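Local coordinates for putative phosphoribosyltransferase (Neisseria gonorrhoeae, PDB 5VOG), which binds the alarmone ppGpp and is probably a glycosyltransferase with a type I phosphoribosyltransferase fold, at residues 92-95 / 96-99; 118-121 / 122-125; 171-174 / 175-178. All coordinates share one frame; numbering follows the deposited sequence. Where two conformers were deposited one is given.

Interaction 1 (92-95 / 96-99)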
# COMPACT_ATOMS: atom_id res chain seq x y z
N VAL A 92 -9.42 -6.71 -15.92
CA VAL A 92 -7.96 -6.75 -15.86
C VAL A 92 -7.39 -6.01 -17.06
O VAL A 92 -7.83 -6.26 -18.20
CB VAL A 92 -7.47 -8.20 -15.82
CG1 VAL A 92 -5.95 -8.24 -15.94
CG2 VAL A 92 -7.91 -8.87 -14.53
N PRO A 93 -6.44 -5.09 -16.87
CA PRO A 93 -5.88 -4.35 -18.01
C PRO A 93 -5.23 -5.28 -19.02
O PRO A 93 -4.69 -6.34 -18.67
CB PRO A 93 -4.85 -3.43 -17.35
CG PRO A 93 -5.34 -3.26 -15.96
CD PRO A 93 -5.95 -4.58 -15.58
N GLU A 94 -5.27 -4.86 -20.29
CA GLU A 94 -4.77 -5.71 -21.36
C GLU A 94 -3.28 -6.00 -21.22
O GLU A 94 -2.81 -7.06 -21.64
CB GLU A 94 -5.07 -5.08 -22.71
CG GLU A 94 -5.24 -6.08 -23.84
CD GLU A 94 -6.46 -6.98 -23.66
OE1 GLU A 94 -7.43 -6.55 -23.00
OE2 GLU A 94 -6.44 -8.11 -24.18
N VAL A 95 -2.52 -5.08 -20.60
CA VAL A 95 -1.08 -5.28 -20.46
C VAL A 95 -0.75 -6.48 -19.59
O VAL A 95 0.37 -7.01 -19.64
CB VAL A 95 -0.42 -3.98 -19.92
CG1 VAL A 95 -0.76 -3.77 -18.45
CG2 VAL A 95 1.09 -4.00 -20.14
N LEU A 96 -1.71 -6.95 -18.78
CA LEU A 96 -1.49 -8.11 -17.93
C LEU A 96 -1.94 -9.42 -18.56
O LEU A 96 -1.72 -10.48 -17.97
CB LEU A 96 -2.20 -7.93 -16.58
CG LEU A 96 -1.68 -6.80 -15.70
CD1 LEU A 96 -2.45 -6.78 -14.39
CD2 LEU A 96 -0.18 -6.95 -15.45
N ARG A 97 -2.57 -9.38 -19.74
CA ARG A 97 -3.05 -10.61 -20.35
C ARG A 97 -1.88 -11.52 -20.68
O ARG A 97 -0.90 -11.10 -21.30
CB ARG A 97 -3.86 -10.31 -21.61
CG ARG A 97 -4.38 -11.56 -22.30
CD ARG A 97 -5.18 -11.24 -23.56
NE ARG A 97 -6.38 -10.46 -23.26
CZ ARG A 97 -7.54 -10.98 -22.86
NH1 ARG A 97 -7.66 -12.29 -22.70
NH2 ARG A 97 -8.57 -10.19 -22.62
N GLY A 98 -1.98 -12.78 -20.26
CA GLY A 98 -0.92 -13.73 -20.51
C GLY A 98 0.35 -13.51 -19.73
O GLY A 98 1.37 -14.13 -20.04
N LYS A 99 0.32 -12.66 -18.71
CA LYS A 99 1.50 -12.35 -17.91
C LYS A 99 1.48 -13.13 -16.60
O LYS A 99 0.50 -13.79 -16.24
CB LYS A 99 1.57 -10.84 -17.61
CG LYS A 99 1.69 -9.98 -18.85
CD LYS A 99 2.95 -10.33 -19.62
CE LYS A 99 3.15 -9.42 -20.83
NZ LYS A 99 4.42 -9.75 -21.54
O HOH W 1 -0.37 -8.81 -22.40
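The carboxylate of E94 meets the guanidinium of R97 at its edge, through one oxygen. OE2 of E94 lies 2.5 Å from NE of R97, a short salt bridge, with an N-H...O angle of 154°. The planes are turned 29° apart: NE comes from above the carboxylate plane, while OE2 is tilted 16° from the guanidinium plane. Both chains leave the turn in the same direction; bends of E94 at chi2 and R97 at chi3 lay the acid along the NE side of the arginine. R97 NH1 has a second acid, D125. Beneath this outer pair, the short 3-10 turn is closed by L96 N bonding to P93 O (3.0 Å) and R97 N to E94 O (3.0 Å). Water 1 lies within bonding distance of E94 O and R97 O. L96 points its side chain inward, its CB 3.8 Å from CG1 of V92. A type II turn, L96 to K99, follows, with G98 at positive phi and K99 CG against V95 O (3.3 Å). The chemistry is two-sided: R97 is probably steadied between two surface carboxylates, while P93 and L96 face Y64 of strand 63-75, and V92 and L96 face F126.

Interaction 2 (118-121 / 122-125)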
# COMPACT_ATOMS: atom_id res chain seq x y z
N LEU A 118 -7.64 -15.98 -4.96
CA LEU A 118 -7.01 -16.81 -5.98
C LEU A 118 -8.06 -17.43 -6.91
O LEU A 118 -7.86 -17.48 -8.13
CB LEU A 118 -6.16 -17.89 -5.32
CG LEU A 118 -4.93 -17.34 -4.58
CD1 LEU A 118 -4.15 -18.45 -3.86
CD2 LEU A 118 -4.04 -16.54 -5.53
N LYS A 119 -9.17 -17.91 -6.35
CA LYS A 119 -10.23 -18.45 -7.19
C LYS A 119 -10.74 -17.39 -8.17
O LYS A 119 -10.99 -17.69 -9.34
CB LYS A 119 -11.38 -18.97 -6.33
CG LYS A 119 -11.11 -20.36 -5.76
CD LYS A 119 -12.36 -20.92 -5.09
CE LYS A 119 -12.14 -22.35 -4.63
NZ LYS A 119 -13.37 -22.93 -4.01
N GLU A 120 -10.90 -16.15 -7.71
CA GLU A 120 -11.38 -15.10 -8.60
C GLU A 120 -10.35 -14.78 -9.67
O GLU A 120 -10.71 -14.56 -10.84
CB GLU A 120 -11.73 -13.85 -7.80
CG GLU A 120 -12.97 -14.01 -6.94
CD GLU A 120 -14.19 -14.37 -7.75
OE1 GLU A 120 -14.45 -13.72 -8.78
OE2 GLU A 120 -14.90 -15.33 -7.36
N LEU A 121 -9.06 -14.72 -9.31
CA LEU A 121 -8.04 -14.36 -10.29
C LEU A 121 -7.77 -15.47 -11.29
O LEU A 121 -7.31 -15.18 -12.40
CB LEU A 121 -6.76 -13.95 -9.56
CG LEU A 121 -6.88 -12.64 -8.77
CD1 LEU A 121 -5.68 -12.43 -7.86
CD2 LEU A 121 -7.04 -11.45 -9.72
N LEU A 122 -8.08 -16.72 -10.95
CA LEU A 122 -7.92 -17.80 -11.92
C LEU A 122 -8.97 -17.75 -13.02
O LEU A 122 -8.84 -18.47 -14.02
CB LEU A 122 -7.97 -19.16 -11.22
CG LEU A 122 -6.72 -19.51 -10.42
CD1 LEU A 122 -6.89 -20.82 -9.67
CD2 LEU A 122 -5.49 -19.55 -11.32
N LYS A 123 -10.01 -16.92 -12.87
CA LYS A 123 -10.96 -16.69 -13.95
C LYS A 123 -10.38 -15.84 -15.07
O LYS A 123 -10.99 -15.75 -16.14
CB LYS A 123 -12.21 -16.00 -13.40
CG LYS A 123 -12.98 -16.84 -12.40
CD LYS A 123 -14.13 -16.04 -11.84
CE LYS A 123 -15.03 -16.91 -10.98
NZ LYS A 123 -16.05 -16.07 -10.33
N GLU A 124 -9.22 -15.23 -14.85
CA GLU A 124 -8.64 -14.29 -15.79
C GLU A 124 -7.62 -14.99 -16.68
O GLU A 124 -7.27 -16.16 -16.48
CB GLU A 124 -7.98 -13.12 -15.06
CG GLU A 124 -8.87 -12.43 -14.03
CD GLU A 124 -9.98 -11.61 -14.65
OE1 GLU A 124 -9.96 -11.38 -15.88
OE2 GLU A 124 -10.87 -11.18 -13.89
N ASP A 125 -7.13 -14.25 -17.67
CA ASP A 125 -6.20 -14.79 -18.66
C ASP A 125 -4.76 -14.45 -18.28
O ASP A 125 -4.06 -13.71 -18.97
CB ASP A 125 -6.55 -14.27 -20.05
CG ASP A 125 -5.80 -14.98 -21.16
OD1 ASP A 125 -5.12 -15.99 -20.87
OD2 ASP A 125 -5.88 -14.53 -22.32
O HOH W 2 -11.06 -11.75 -11.31
O HOH W 3 -5.60 -16.65 -14.45
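L122, L121 and K123 carry most of this contact, at the C-terminal end of helix 112-121. L122 continues the helical hydrogen bonding, its N giving a bond to L118 O (2.9 Å), and its CG lies against the same carbonyl oxygen at 3.3 Å. K123 N then makes a shorter, three-residue bond to E120 O (3.2 Å) at the helix end, and a type I turn from L121 to E124 is closed by E124 N to L121 O (3.1 Å). L121 itself turns its isobutyl group inward onto V103 of strand 101-105, while its carbonyl faces the turn. K123 runs back alongside E120. With the lysine chain extended beyond CG and the glutamate bent at chi2 (-58°), the ammonium reaches both carboxylate oxygens, NZ to OE1 at 3.2 Å and NZ to OE2 at 3.3 Å. It meets each on the syn side, 26° out of the carboxylate plane, a nearly even fork. K85 makes a weak, long ion pair with E120 as well. Water 2 links E120 O to OE2 of E124 (2.6 Å from the water); water 3 sits between L121 O and E124 O, within reach of both. Late helical carbonyls are thus met by turn amides and water, and K123 offsets the E120 carboxylate, which would otherwise probably add to the negative character of the helix end.

Interaction 3 (171-174 / 175-178)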
# COMPACT_ATOMS: atom_id res chain seq x y z
N ILE A 171 4.47 4.07 18.40
CA ILE A 171 5.49 3.23 17.79
C ILE A 171 6.64 2.96 18.75
O ILE A 171 7.31 1.92 18.66
CB ILE A 171 5.98 3.86 16.47
CG1 ILE A 171 6.82 2.88 15.65
CG2 ILE A 171 6.74 5.16 16.73
CD1 ILE A 171 6.08 1.63 15.16
N ASP A 172 6.89 3.87 19.70
CA ASP A 172 7.94 3.62 20.69
C ASP A 172 7.57 2.46 21.60
O ASP A 172 8.41 1.60 21.89
CB ASP A 172 8.20 4.87 21.52
CG ASP A 172 8.84 5.97 20.71
OD1 ASP A 172 9.87 5.71 20.05
OD2 ASP A 172 8.31 7.10 20.74
N GLU A 173 6.32 2.42 22.07
CA GLU A 173 5.90 1.30 22.90
C GLU A 173 5.85 0.01 22.09
O GLU A 173 6.23 -1.06 22.59
CB GLU A 173 4.54 1.59 23.53
CG GLU A 173 3.98 0.46 24.39
CD GLU A 173 4.78 0.22 25.67
OE1 GLU A 173 5.75 0.95 25.95
OE2 GLU A 173 4.41 -0.71 26.41
N HIS A 174 5.41 0.10 20.84
CA HIS A 174 5.42 -1.05 19.95
C HIS A 174 6.83 -1.62 19.81
O HIS A 174 7.04 -2.84 19.91
CB HIS A 174 4.86 -0.66 18.58
CG HIS A 174 4.94 -1.76 17.57
ND1 HIS A 174 3.90 -2.64 17.35
CD2 HIS A 174 5.94 -2.15 16.75
CE1 HIS A 174 4.25 -3.52 16.43
NE2 HIS A 174 5.49 -3.24 16.05
N ASN A 175 7.82 -0.75 19.58
CA ASN A 175 9.19 -1.22 19.41
C ASN A 175 9.72 -1.82 20.70
O ASN A 175 10.49 -2.79 20.67
CB ASN A 175 10.09 -0.08 18.95
CG ASN A 175 9.85 0.31 17.50
OD1 ASN A 175 9.33 -0.47 16.70
ND2 ASN A 175 10.25 1.53 17.15
N ARG A 176 9.33 -1.26 21.85
CA ARG A 176 9.74 -1.83 23.13
C ARG A 176 9.25 -3.26 23.27
O ARG A 176 10.00 -4.15 23.68
CB ARG A 176 9.22 -0.97 24.28
CG ARG A 176 9.71 -1.43 25.65
CD ARG A 176 9.00 -0.70 26.80
NE ARG A 176 7.60 -1.09 26.92
CZ ARG A 176 7.17 -2.19 27.53
NH1 ARG A 176 8.04 -3.02 28.08
NH2 ARG A 176 5.88 -2.46 27.59
N LEU A 177 7.99 -3.51 22.91
CA LEU A 177 7.44 -4.86 23.00
C LEU A 177 8.08 -5.80 21.98
O LEU A 177 8.20 -7.00 22.24
CB LEU A 177 5.92 -4.82 22.84
CG LEU A 177 5.16 -4.18 24.01
CD1 LEU A 177 3.74 -3.79 23.61
CD2 LEU A 177 5.15 -5.12 25.21
N ALA A 178 8.50 -5.28 20.82
CA ALA A 178 9.18 -6.12 19.84
C ALA A 178 10.54 -6.56 20.35
O ALA A 178 10.92 -7.73 20.20
CB ALA A 178 9.32 -5.36 18.51
O HOH W 4 11.46 3.23 19.25
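E173 and R176 both set CG anti to the backbone N (chi1 178° for the glutamate), and bends at chi2 of the glutamate and chi3 of the arginine bring carboxylate and guanidinium side by side one helical turn apart. R176 grips the acid side-on with two nitrogens. Its NE bonds to OE1 of E173 at 2.9 Å and its NH2 to OE2 at 2.6 Å, both nearly straight at 169°. Each oxygen lies close to the guanidinium plane, but the carboxylate is turned 39° against it; NE comes from above the acid's plane and NH2, on the syn side of OE2, is also well out of it. The pair runs along the outside of a regular alpha helix, where N175 N bonds to I171 O (2.9 Å), R176 N to D172 O (3.0 Å) and L177 N to E173 O (3.0 Å). On another flank N175 folds back over the first turn: its CG lies 3.2 Å from I171 O, and OD1 approaches CD2 at the edge of the H174 ring (3.8 Å), amide and ring planes steeply inclined. Water 4 bridges ND2 of N175 to OD1 of D172. These two polar ends also reach the second subunit, N175 to its D18 and D172 to its R22, placing this flank of the helix at the dimer interface. Within its own chain, helix 171-179 lies against strand 12-14: H174 bonds through NE2 to Y15 O and meets the ring of W14, on which L177 and A178 also rest.

Overall arrangement
All three contacts are local, each pairing a glutamate with a basic residue three positions on: through one oxygen in interaction 1, as a fork on one ammonium in interaction 2, as a side-on two-nitrogen grip in interaction 3. Interaction 1 is a surface contact; the others are partly buried. The first two are neighbours, centres 12 Å apart, joined by a probable hydrogen bond from G98 N to D125 O and by V92 packing on E124, near a magnesium ion. Their loops lead into adjacent parallel strands, 101-105 and 129-133. Interaction 3 lies across the chain's centre, about 42 Å from interaction 1 between centres. Unlike helix 112-121, which ends in interaction 2, helix 171-179 runs on through its contact, with a polar flank at the dimer interface.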